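Local coordinates for endo-1,3-beta-glucanase (Streptomyces sioyaensis, PDB 3DGT), which hydrolyses internal 1,3-beta-glucosidic linkages of 1,3-beta-glucans, this chain being the glycoside hydrolase family 16 catalytic domain of a longer protein, at residues Ser61-Gly64 and Asn65-Leu69; Asp18-Ala21 and Gly22-Val25; Asn183-Cys186 and Gln187-Phe190; Glu142-Ile145 and Met146-Val149. One frame throughout, in Å; residues are numbered along the deposited sequence.

Interaction 1: Ser61-Gly64 and Asn65-Leu69; sequences SLDG and NGDLL. With MG (magnesium ion), chain B.
The carboxylate of D63 has a backbone N-H on each of its two faces. N65 N meets OD1 of D63 at 2.8 Å from 50° out of the carboxylate plane. D67 N comes to OD1 of D63 at 3.0 Å from the opposite face. One oxygen thus takes two bonds and ties the turn's tip and the returning arm to D63. The other oxygen, OD2 of D63, lies 2.6 Å from OD2 of D67, and the two carboxylate planes stand 71° apart. At that spacing one of the two acids probably carries a proton. D63 can reach inward because CG sits between the backbone N and the carbonyl carbon (chi1 69°), which folds the acid back over the loop. Its CB packs against CD1 of L69 at 3.8 Å. With an alanine at D63, N65 N and D67 N would probably lose their common acceptor and the loop would be freer to shift. The backbone adds a bond from D63 N to D67 O at 2.9 Å. Next to it S61 and L69 form an antiparallel hydrogen-bonded pair, and L62 and L68 a non-hydrogen-bonded one. Water 1 accepts from G66 N, and weakly from G64 N. Both glycines have positive phi. G66 turns its carbonyl outward, and its O binds the magnesium ion at 2.1 Å. Water 2 is another ligand, as are D16 O and D269 OD1. D67 also touches D269. The arrangement is a beta hairpin joining strands 60-62 and 68-74, with an Asx turn at D63 and a magnesium site on its loop.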
ATOM      1  N   SER A  61       1.802  -6.534  14.753  1.00 12.50           N
ATOM      2  CA  SER A  61       2.864  -6.844  15.709  1.00 13.77           C
ATOM      3  C   SER A  61       4.180  -7.077  14.977  1.00 13.57           C
ATOM      4  O   SER A  61       4.208  -7.126  13.749  1.00 15.02           O
ATOM      5  CB  SER A  61       2.495  -8.080  16.541  1.00 14.68           C
ATOM      6  OG  SER A  61       2.647  -9.263  15.771  1.00 16.67           O
ATOM      7  N   LEU A  62       5.270  -7.196  15.726  1.00 13.05           N
ATOM      8  CA  LEU A  62       6.545  -7.593  15.134  1.00 12.63           C
ATOM      9  C   LEU A  62       6.762  -9.090  15.285  1.00 12.75           C
ATOM     10  O   LEU A  62       6.253  -9.711  16.227  1.00 12.98           O
ATOM     11  CB  LEU A  62       7.700  -6.832  15.786  1.00 12.68           C
ATOM     12  CG  LEU A  62       7.612  -5.310  15.862  1.00 12.40           C
ATOM     13  CD1 LEU A  62       8.878  -4.767  16.471  1.00 14.96           C
ATOM     14  CD2 LEU A  62       7.376  -4.686  14.489  1.00 13.75           C
ATOM     15  N   ASP A  63       7.525  -9.674  14.367  1.00 12.94           N
ATOM     16  CA  ASP A  63       7.834 -11.109  14.456  1.00 12.67           C
ATOM     17  C   ASP A  63       9.109 -11.458  15.224  1.00 13.26           C
ATOM     18  O   ASP A  63       9.387 -12.643  15.464  1.00 13.22           O
ATOM     19  CB  ASP A  63       7.789 -11.800  13.078  1.00 13.47           C
ATOM     20  CG  ASP A  63       8.918 -11.376  12.129  1.00 12.14           C
ATOM     21  OD1 ASP A  63       9.774 -10.560  12.486  1.00 12.05           O
ATOM     22  OD2 ASP A  63       8.929 -11.894  10.990  1.00 13.40           O
ATOM     23  N   GLY A  64       9.879 -10.436  15.593  1.00 13.34           N
ATOM     24  CA  GLY A  64      11.142 -10.637  16.298  1.00 14.40           C
ATOM     25  C   GLY A  64      12.317 -10.911  15.382  1.00 15.26           C
ATOM     26  O   GLY A  64      13.456 -11.061  15.848  1.00 16.65           O
ATOM     27  N   ASN A  65      12.046 -10.989  14.083  1.00 14.69           N
ATOM     28  CA  ASN A  65      13.069 -11.315  13.093  1.00 14.82           C
ATOM     29  C   ASN A  65      13.273 -10.192  12.095  1.00 14.15           C
ATOM     30  O   ASN A  65      13.882 -10.390  11.051  1.00 14.93           O
ATOM     31  CB  ASN A  65      12.734 -12.623  12.375  1.00 15.88           C
ATOM     32  CG  ASN A  65      12.669 -13.811  13.326  1.00 17.97           C
ATOM     33  OD1 ASN A  65      13.346 -13.836  14.346  1.00 21.19           O
ATOM     34  ND2 ASN A  65      11.850 -14.798  12.984  1.00 21.78           N
ATOM     35  N   GLY A  66      12.779  -9.008  12.442  1.00 12.50           N
ATOM     36  CA  GLY A  66      12.937  -7.825  11.597  1.00 12.08           C
ATOM     37  C   GLY A  66      11.736  -7.498  10.727  1.00 11.32           C
ATOM     38  O   GLY A  66      11.858  -6.747   9.761  1.00 11.13           O
ATOM     39  N   ASP A  67      10.575  -8.064  11.053  1.00 11.34           N
ATOM     40  CA  ASP A  67       9.388  -7.848  10.235  1.00 11.48           C
ATOM     41  C   ASP A  67       8.170  -7.437  11.026  1.00 11.39           C
ATOM     42  O   ASP A  67       7.955  -7.889  12.156  1.00 12.10           O
ATOM     43  CB  ASP A  67       9.000  -9.097   9.433  1.00 11.29           C
ATOM     44  CG  ASP A  67      10.175  -9.779   8.788  1.00 11.63           C
ATOM     45  OD1 ASP A  67      10.805  -9.174   7.905  1.00 12.64           O
ATOM     46  OD2 ASP A  67      10.436 -10.956   9.140  1.00 11.18           O
ATOM     47  N   LEU A  68       7.365  -6.593  10.389  1.00 11.43           N
ATOM     48  CA  LEU A  68       6.002  -6.323  10.816  1.00 11.86           C
ATOM     49  C   LEU A  68       5.095  -7.452  10.337  1.00 11.55           C
ATOM     50  O   LEU A  68       5.253  -7.942   9.210  1.00 11.81           O
ATOM     51  CB  LEU A  68       5.526  -5.013  10.189  1.00 12.11           C
ATOM     52  CG  LEU A  68       4.051  -4.636  10.336  1.00 14.54           C
ATOM     53  CD1 LEU A  68       3.755  -4.214  11.745  1.00 18.10           C
ATOM     54  CD2 LEU A  68       3.729  -3.523   9.369  1.00 16.23           C
ATOM     55  N   LEU A  69       4.150  -7.858  11.184  1.00 11.43           N
ATOM     56  CA  LEU A  69       3.082  -8.783  10.799  1.00 11.18           C
ATOM     57  C   LEU A  69       1.745  -8.062  10.850  1.00 10.96           C
ATOM     58  O   LEU A  69       1.371  -7.513  11.890  1.00 11.32           O
ATOM     59  CB  LEU A  69       3.020  -9.986  11.751  1.00 11.71           C
ATOM     60  CG  LEU A  69       4.284 -10.816  11.958  1.00 11.70           C
ATOM     61  CD1 LEU A  69       4.020 -11.825  13.052  1.00 12.38           C
ATOM     62  CD2 LEU A  69       4.704 -11.510  10.674  1.00 13.09           C
TER
HETATM   63 MG    MG B 800      13.127  -5.345   8.784  1.00 11.16          MG
HETATM   64  O   HOH W   1      11.115  -7.840  14.625  1.00 11.15           O
HETATM   65  O   HOH W   2      14.823  -5.970   9.782  1.00 11.36           O

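Interaction 2: Asp18-Ala21 and Gly22-Val25; sequences DGAA and GSSV
A20 and S23 make the tight part of this contact, and both donors of S23 close on one oxygen. S23 OG donates to A20 O at 2.7 Å. It lies in the carbonyl plane, on a lone pair. S23 N donates to the same A20 O at 3.1 Å, but from 37° above that plane. The carbonyl is therefore gripped from two directions by a single residue. With chi1 at 71° the hydroxyl is wedged over its own backbone, N on one flank and C on the other, which folds it back under the turn. CB of S23 follows closely, 3.2 Å from A20 O. With an alanine at S23, A20 O would probably keep its backbone bond but lose the shorter hydroxyl bond, and the turn would be held by one link instead of two. The other side is loose. A20, A21 and G22 are exposed, and the CB of A21 points away from 22-25. G22 has phi 85°, and a CB at this position would clash with A21 O. Glycine suits that corner. Inward, the loop is tied down by backbone bonds from G22 and S23 to L62. Further on, the buried V25 packs on W30 and F32, so the chain passes from solvent to core within three residues. The A20-S23 segment is a type II beta turn with glycine at its third position, reinforced by the hydroxyl of its last residue. It lies at the surface in the loop between strands 9-15 and 30-32.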
ATOM      1  N   ASP A  18      12.476  -3.788  13.469  1.00 11.64           N
ATOM      2  CA  ASP A  18      13.243  -4.578  14.411  1.00 12.47           C
ATOM      3  C   ASP A  18      12.664  -4.396  15.804  1.00 12.80           C
ATOM      4  O   ASP A  18      12.091  -3.350  16.127  1.00 13.45           O
ATOM      5  CB  ASP A  18      14.729  -4.189  14.358  1.00 12.60           C
ATOM      6  CG  ASP A  18      15.353  -4.473  12.997  1.00 12.48           C
ATOM      7  OD1 ASP A  18      15.152  -5.597  12.471  1.00 13.13           O
ATOM      8  OD2 ASP A  18      16.025  -3.561  12.461  1.00 13.83           O
ATOM      9  N   GLY A  19      12.807  -5.434  16.613  1.00 12.93           N
ATOM     10  CA  GLY A  19      12.224  -5.468  17.957  1.00 13.80           C
ATOM     11  C   GLY A  19      11.700  -6.852  18.282  1.00 14.65           C
ATOM     12  O   GLY A  19      11.634  -7.718  17.407  1.00 14.98           O
ATOM     13  N   ALA A  20      11.326  -7.066  19.539  1.00 15.20           N
ATOM     14  CA  ALA A  20      10.996  -8.403  20.013  1.00 15.34           C
ATOM     15  C   ALA A  20       9.698  -8.957  19.422  1.00 14.95           C
ATOM     16  O   ALA A  20       8.768  -8.211  19.116  1.00 14.98           O
ATOM     17  CB  ALA A  20      10.946  -8.425  21.539  1.00 15.67           C
ATOM     18  N   ALA A  21       9.649 -10.276  19.267  1.00 14.67           N
ATOM     19  CA  ALA A  21       8.454 -10.949  18.793  1.00 14.98           C
ATOM     20  C   ALA A  21       7.231 -10.602  19.640  1.00 14.71           C
ATOM     21  O   ALA A  21       7.279 -10.646  20.875  1.00 15.21           O
ATOM     22  CB  ALA A  21       8.672 -12.453  18.785  1.00 14.90           C
ATOM     23  N   GLY A  22       6.148 -10.245  18.958  1.00 14.46           N
ATOM     24  CA  GLY A  22       4.869  -9.984  19.599  1.00 14.53           C
ATOM     25  C   GLY A  22       4.743  -8.569  20.127  1.00 15.34           C
ATOM     26  O   GLY A  22       3.701  -8.212  20.693  1.00 15.99           O
ATOM     27  N   SER A  23       5.801  -7.775  19.959  1.00 14.96           N
ATOM     28  CA  SER A  23       5.803  -6.399  20.450  1.00 15.52           C
ATOM     29  C   SER A  23       5.103  -5.452  19.496  1.00 15.58           C
ATOM     30  O   SER A  23       4.823  -5.781  18.337  1.00 15.37           O
ATOM     31  CB  SER A  23       7.227  -5.911  20.769  1.00 15.66           C
ATOM     32  OG  SER A  23       8.003  -5.694  19.605  1.00 15.44           O
ATOM     33  N   SER A  24       4.847  -4.251  20.005  1.00 16.07           N
ATOM     34  CA  SER A  24       4.104  -3.253  19.278  1.00 16.38           C
ATOM     35  C   SER A  24       4.972  -2.460  18.296  1.00 16.57           C
ATOM     36  O   SER A  24       6.174  -2.323  18.492  1.00 17.07           O
ATOM     37  CB  SER A  24       3.374  -2.324  20.262  1.00 16.86           C
ATOM     38  OG  SER A  24       4.277  -1.517  21.020  1.00 16.49           O
ATOM     39  N   VAL A  25       4.336  -1.939  17.247  1.00 15.78           N
ATOM     40  CA  VAL A  25       4.993  -1.104  16.230  1.00 15.89           C
ATOM     41  C   VAL A  25       5.452   0.256  16.805  1.00 15.42           C
ATOM     42  O   VAL A  25       4.903   0.731  17.800  1.00 15.40           O
ATOM     43  CB  VAL A  25       4.049  -0.934  14.998  1.00 16.95           C
ATOM     44  CG1 VAL A  25       2.888   0.025  15.291  1.00 16.99           C
ATOM     45  CG2 VAL A  25       4.800  -0.505  13.768  1.00 18.02           C
TER

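Interaction 3: Asn183-Cys186 and Gln187-Phe190; sequences NTTC and QSGF. Unlike the reference sequence in segment 187-190: Q187 (reference His), F190 (reference Leu).
S188 folds back on T185, and its side chain can be followed outward. S188 CB rests 3.2 Å from T185 OG1. At the next atom, S188 OG donates to T185 O at 2.8 Å, tilted 18° from the carbonyl plane. S188 OG also lies 3.4 Å from CB of T184. A chi1 of 70° makes this path, because it leans the hydroxyl over the backbone of S188 and aims it back along the chain. The backbone N of S188 donates to T185 O as well, at 3.2 Å. That donor stands 68° above the carbonyl plane. A weak bond from S188 N to T185 OG1 adds a little. A water bridges the loop further on, between T184 OG1 and F190 O. The two middle residues are anchored outward. C186 forms a disulfide with C181, and its N donates to N153 OD1. Q187 sends NE2 to L152 O. The chemistry is thus mostly polar and local. One carbonyl takes two donors from the same serine, and a disulfide fixes the neighbouring residue. This implies a turn held in shape without any helix or strand, in the loop that leads into strand 191-198.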
ATOM      1  N   ASN A 183      10.675 -14.780 -10.249  1.00 13.18           N
ATOM      2  CA  ASN A 183      11.405 -15.917  -9.653  1.00 13.30           C
ATOM      3  C   ASN A 183      10.600 -16.845  -8.771  1.00 13.64           C
ATOM      4  O   ASN A 183      10.622 -18.068  -8.953  1.00 15.02           O
ATOM      5  CB  ASN A 183      12.640 -15.459  -8.878  1.00 13.67           C
ATOM      6  CG  ASN A 183      13.614 -14.711  -9.736  1.00 14.20           C
ATOM      7  OD1 ASN A 183      14.108 -15.237 -10.737  1.00 16.07           O
ATOM      8  ND2 ASN A 183      13.917 -13.477  -9.343  1.00 14.19           N
ATOM      9  N   THR A 184       9.935 -16.262  -7.778  1.00 13.10           N
ATOM     10  CA  THR A 184       9.148 -17.020  -6.810  1.00 12.67           C
ATOM     11  C   THR A 184       7.803 -16.314  -6.685  1.00 12.39           C
ATOM     12  O   THR A 184       7.680 -15.136  -7.048  1.00 12.50           O
ATOM     13  CB  THR A 184       9.828 -17.064  -5.424  1.00 12.50           C
ATOM     14  OG1 THR A 184      10.012 -15.729  -4.929  1.00 12.79           O
ATOM     15  CG2 THR A 184      11.187 -17.757  -5.493  1.00 12.98           C
ATOM     16  N   THR A 185       6.793 -17.011  -6.180  1.00 12.51           N
ATOM     17  CA  THR A 185       5.479 -16.376  -6.034  1.00 12.82           C
ATOM     18  C   THR A 185       5.516 -15.269  -4.996  1.00 12.43           C
ATOM     19  O   THR A 185       6.320 -15.303  -4.069  1.00 12.45           O
ATOM     20  CB  THR A 185       4.358 -17.353  -5.625  1.00 13.24           C
ATOM     21  OG1 THR A 185       4.537 -17.755  -4.259  1.00 14.76           O
ATOM     22  CG2 THR A 185       4.311 -18.554  -6.567  1.00 13.96           C
ATOM     23  N   CYS A 186       4.614 -14.304  -5.141  1.00 12.38           N
ATOM     24  CA  CYS A 186       4.494 -13.217  -4.181  1.00 12.12           C
ATOM     25  C   CYS A 186       4.181 -13.717  -2.772  1.00 11.95           C
ATOM     26  O   CYS A 186       4.557 -13.077  -1.784  1.00 11.70           O
ATOM     27  CB  CYS A 186       3.414 -12.225  -4.629  1.00 12.30           C
ATOM     28  SG  CYS A 186       3.565 -11.619  -6.333  1.00 13.18           S
ATOM     29  N   GLN A 187       3.498 -14.858  -2.690  1.00 11.84           N
ATOM     30  CA  GLN A 187       3.063 -15.447  -1.418  1.00 11.55           C
ATOM     31  C   GLN A 187       4.158 -16.240  -0.716  1.00 11.84           C
ATOM     32  O   GLN A 187       4.119 -16.427   0.512  1.00 12.31           O
ATOM     33  CB  GLN A 187       1.874 -16.375  -1.670  1.00 11.98           C
ATOM     34  CG  GLN A 187       0.550 -15.660  -1.889  1.00 10.97           C
ATOM     35  CD  GLN A 187       0.499 -14.910  -3.210  1.00 11.82           C
ATOM     36  OE1 GLN A 187       1.124 -15.311  -4.199  1.00 11.98           O
ATOM     37  NE2 GLN A 187      -0.249 -13.814  -3.233  1.00 10.62           N
ATOM     38  N   SER A 188       5.131 -16.715  -1.487  1.00 11.64           N
ATOM     39  CA  SER A 188       6.124 -17.657  -0.972  1.00 12.05           C
ATOM     40  C   SER A 188       7.181 -17.053  -0.051  1.00 12.14           C
ATOM     41  O   SER A 188       7.781 -17.769   0.764  1.00 13.02           O
ATOM     42  CB  SER A 188       6.817 -18.368  -2.132  1.00 12.05           C
ATOM     43  OG  SER A 188       7.669 -17.499  -2.856  1.00 13.06           O
ATOM     44  N   GLY A 189       7.417 -15.751  -0.188  1.00 11.71           N
ATOM     45  CA  GLY A 189       8.506 -15.095   0.532  1.00 11.47           C
ATOM     46  C   GLY A 189       8.589 -13.633   0.159  1.00 11.20           C
ATOM     47  O   GLY A 189       7.648 -13.066  -0.412  1.00 11.34           O
ATOM     48  N   PHE A 190       9.725 -13.024   0.489  1.00 10.86           N
ATOM     49  CA  PHE A 190       9.904 -11.592   0.294  1.00 10.43           C
ATOM     50  C   PHE A 190      10.060 -11.196  -1.162  1.00 11.02           C
ATOM     51  O   PHE A 190      10.706 -11.889  -1.944  1.00 11.90           O
ATOM     52  CB  PHE A 190      11.109 -11.089   1.088  1.00 10.67           C
ATOM     53  CG  PHE A 190      10.911 -11.125   2.571  1.00 11.39           C
ATOM     54  CD1 PHE A 190       9.980 -10.296   3.186  1.00 10.59           C
ATOM     55  CD2 PHE A 190      11.675 -11.972   3.361  1.00 11.41           C
ATOM     56  CE1 PHE A 190       9.801 -10.325   4.569  1.00 11.82           C
ATOM     57  CE2 PHE A 190      11.512 -12.001   4.747  1.00 11.98           C
ATOM     58  CZ  PHE A 190      10.565 -11.178   5.348  1.00 12.05           C
TER
HETATM   59  O   HOH W   3      10.349 -14.750  -2.214  1.00 16.65           O

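Interaction 4: Glu142-Ile145 and Met146-Val149; sequences ELDI and MENV
A classic beta bulge at I145 and M146, both facing F123, brings D144 and E147 onto the same side of the chain. OE1 of E147 lies 3.4 Å from OD2 of D144. E147 OE1 also lies 3.6 Å from D144 CB, so the end of the glutamate crosses the shorter acid at a slant. The two carboxylate planes are turned 41° from each other. E147 reaches across because its chain is extended beyond CG, with chi2 at -178°. D144 faces E142 as well: its OD1 is 2.5 Å from OE2 of E142. OE2 of E142 and OE2 of E147 are 5.5 Å apart, with D144 between the two glutamates in sequence. In an unbroken strand, residues 142 and 147 would fall on different faces. The extra residue of the bulge corrects this and sets three acids in a row. The sequence E-L-D-I-M-E fits the family 16 signature E-x-D-x-x-E. In this family its first glutamate is the nucleophile and its last the acid/base, roles that E142 and E147 probably fill. Each glutamate is steadied by a tryptophan: E142 OE1 accepts a hydrogen bond from W137 NE1, and E147 OE2 one from W120 NE1. The bulge residues, I145 and M146, point to the other face: I145 packs on F123 and M125 of strand 119-127, which pairs with the chain both before and after the bulge.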
ATOM      1  N   GLU A 142      -3.511   8.991  -5.346  1.00 11.68           N
ATOM      2  CA  GLU A 142      -3.211   7.741  -4.652  1.00 11.66           C
ATOM      3  C   GLU A 142      -2.224   6.950  -5.485  1.00 11.74           C
ATOM      4  O   GLU A 142      -2.426   6.763  -6.683  1.00 11.77           O
ATOM      5  CB  GLU A 142      -4.470   6.907  -4.435  1.00 11.84           C
ATOM      6  CG  GLU A 142      -4.190   5.571  -3.729  1.00 11.64           C
ATOM      7  CD  GLU A 142      -5.442   4.866  -3.273  1.00 12.32           C
ATOM      8  OE1 GLU A 142      -6.447   5.544  -2.980  1.00 15.42           O
ATOM      9  OE2 GLU A 142      -5.416   3.622  -3.169  1.00 11.71           O
ATOM     10  N   LEU A 143      -1.152   6.499  -4.847  1.00 11.66           N
ATOM     11  CA  LEU A 143      -0.180   5.653  -5.513  1.00 11.47           C
ATOM     12  C   LEU A 143      -0.191   4.293  -4.852  1.00 11.24           C
ATOM     13  O   LEU A 143       0.271   4.141  -3.724  1.00 11.44           O
ATOM     14  CB  LEU A 143       1.215   6.280  -5.450  1.00 11.74           C
ATOM     15  CG  LEU A 143       1.347   7.719  -5.956  1.00 11.81           C
ATOM     16  CD1 LEU A 143       2.762   8.246  -5.753  1.00 13.31           C
ATOM     17  CD2 LEU A 143       0.941   7.846  -7.416  1.00 13.81           C
ATOM     18  N   ASP A 144      -0.773   3.319  -5.539  1.00 11.34           N
ATOM     19  CA  ASP A 144      -0.839   1.961  -5.030  1.00 11.02           C
ATOM     20  C   ASP A 144       0.391   1.215  -5.504  1.00 11.49           C
ATOM     21  O   ASP A 144       0.503   0.872  -6.677  1.00 11.63           O
ATOM     22  CB  ASP A 144      -2.124   1.283  -5.504  1.00 11.29           C
ATOM     23  CG  ASP A 144      -3.361   1.971  -4.977  1.00 11.36           C
ATOM     24  OD1 ASP A 144      -3.370   2.348  -3.780  1.00 11.37           O
ATOM     25  OD2 ASP A 144      -4.342   2.114  -5.734  1.00 12.51           O
ATOM     26  N   ILE A 145       1.331   1.005  -4.586  1.00 11.05           N
ATOM     27  CA  ILE A 145       2.638   0.423  -4.939  1.00 11.38           C
ATOM     28  C   ILE A 145       2.573  -1.108  -5.010  1.00 11.56           C
ATOM     29  O   ILE A 145       3.227  -1.739  -5.857  1.00 12.30           O
ATOM     30  CB  ILE A 145       3.734   0.890  -3.962  1.00 11.62           C
ATOM     31  CG1 ILE A 145       3.702   2.419  -3.817  1.00 11.87           C
ATOM     32  CG2 ILE A 145       5.124   0.406  -4.415  1.00 12.08           C
ATOM     33  CD1 ILE A 145       4.655   2.945  -2.742  1.00 12.19           C
ATOM     34  N   MET A 146       1.778  -1.694  -4.118  1.00 11.05           N
ATOM     35  CA  MET A 146       1.447  -3.107  -4.183  1.00 11.19           C
ATOM     36  C   MET A 146       0.013  -3.291  -3.710  1.00 11.30           C
ATOM     37  O   MET A 146      -0.348  -2.836  -2.624  1.00 11.82           O
ATOM     38  CB  MET A 146       2.403  -3.933  -3.309  1.00 11.33           C
ATOM     39  CG  MET A 146       2.146  -5.462  -3.298  1.00 11.51           C
ATOM     40  SD  MET A 146       0.662  -6.061  -2.401  1.00 11.91           S
ATOM     41  CE  MET A 146       1.041  -5.526  -0.736  1.00 11.27           C
ATOM     42  N   GLU A 147      -0.800  -3.941  -4.536  1.00 11.73           N
ATOM     43  CA  GLU A 147      -2.062  -4.519  -4.095  1.00 11.44           C
ATOM     44  C   GLU A 147      -2.117  -5.939  -4.617  1.00 11.17           C
ATOM     45  O   GLU A 147      -1.498  -6.266  -5.632  1.00 10.74           O
ATOM     46  CB  GLU A 147      -3.269  -3.758  -4.635  1.00 12.04           C
ATOM     47  CG  GLU A 147      -3.479  -2.392  -4.039  1.00 12.65           C
ATOM     48  CD  GLU A 147      -4.722  -1.757  -4.594  1.00 13.28           C
ATOM     49  OE1 GLU A 147      -4.657  -1.250  -5.727  1.00 13.51           O
ATOM     50  OE2 GLU A 147      -5.770  -1.782  -3.917  1.00 14.61           O
ATOM     51  N   ASN A 148      -2.873  -6.773  -3.922  1.00 11.44           N
ATOM     52  CA  ASN A 148      -3.093  -8.146  -4.333  1.00 11.19           C
ATOM     53  C   ASN A 148      -4.427  -8.617  -3.791  1.00 11.04           C
ATOM     54  O   ASN A 148      -4.904  -8.117  -2.766  1.00 11.37           O
ATOM     55  CB  ASN A 148      -1.965  -9.039  -3.819  1.00 11.71           C
ATOM     56  CG  ASN A 148      -2.269 -10.517  -3.986  1.00 11.63           C
ATOM     57  OD1 ASN A 148      -2.691 -11.180  -3.037  1.00 12.59           O
ATOM     58  ND2 ASN A 148      -2.068 -11.043  -5.203  1.00 10.63           N
ATOM     59  N   VAL A 149      -5.020  -9.590  -4.470  1.00 11.01           N
ATOM     60  CA  VAL A 149      -6.213 -10.251  -3.949  1.00 11.32           C
ATOM     61  C   VAL A 149      -6.132 -11.751  -4.165  1.00 11.63           C
ATOM     62  O   VAL A 149      -5.435 -12.226  -5.070  1.00 11.60           O
ATOM     63  CB  VAL A 149      -7.543  -9.698  -4.561  1.00 11.93           C
ATOM     64  CG1 VAL A 149      -7.779  -8.252  -4.155  1.00 12.42           C
ATOM     65  CG2 VAL A 149      -7.557  -9.849  -6.098  1.00 12.43           C
TER

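Along the chain the order is interaction 2, 1, 4, 3. Interactions 1 and 2 are neighbours, with centres 6 Å apart: they meet at L62, so the loop of 18-25 lies along the hairpin. Interaction 3 is centred about 18 Å from the centre of interaction 1, yet F190 touches D67 there. The hairpin's strand 68-74 pairs with strand 266-276, on which F190 also packs. Interaction 3 also touches interaction 4, their centres about 17 Å apart, where Q187 packs on N148. Interactions 1 and 4 do not touch, their nearest atoms being about 11 Å apart. Interaction 4 pairs with strand 119-127 near the chain's centre. The magnesium site is thus peripheral, well removed from the probable catalytic strand.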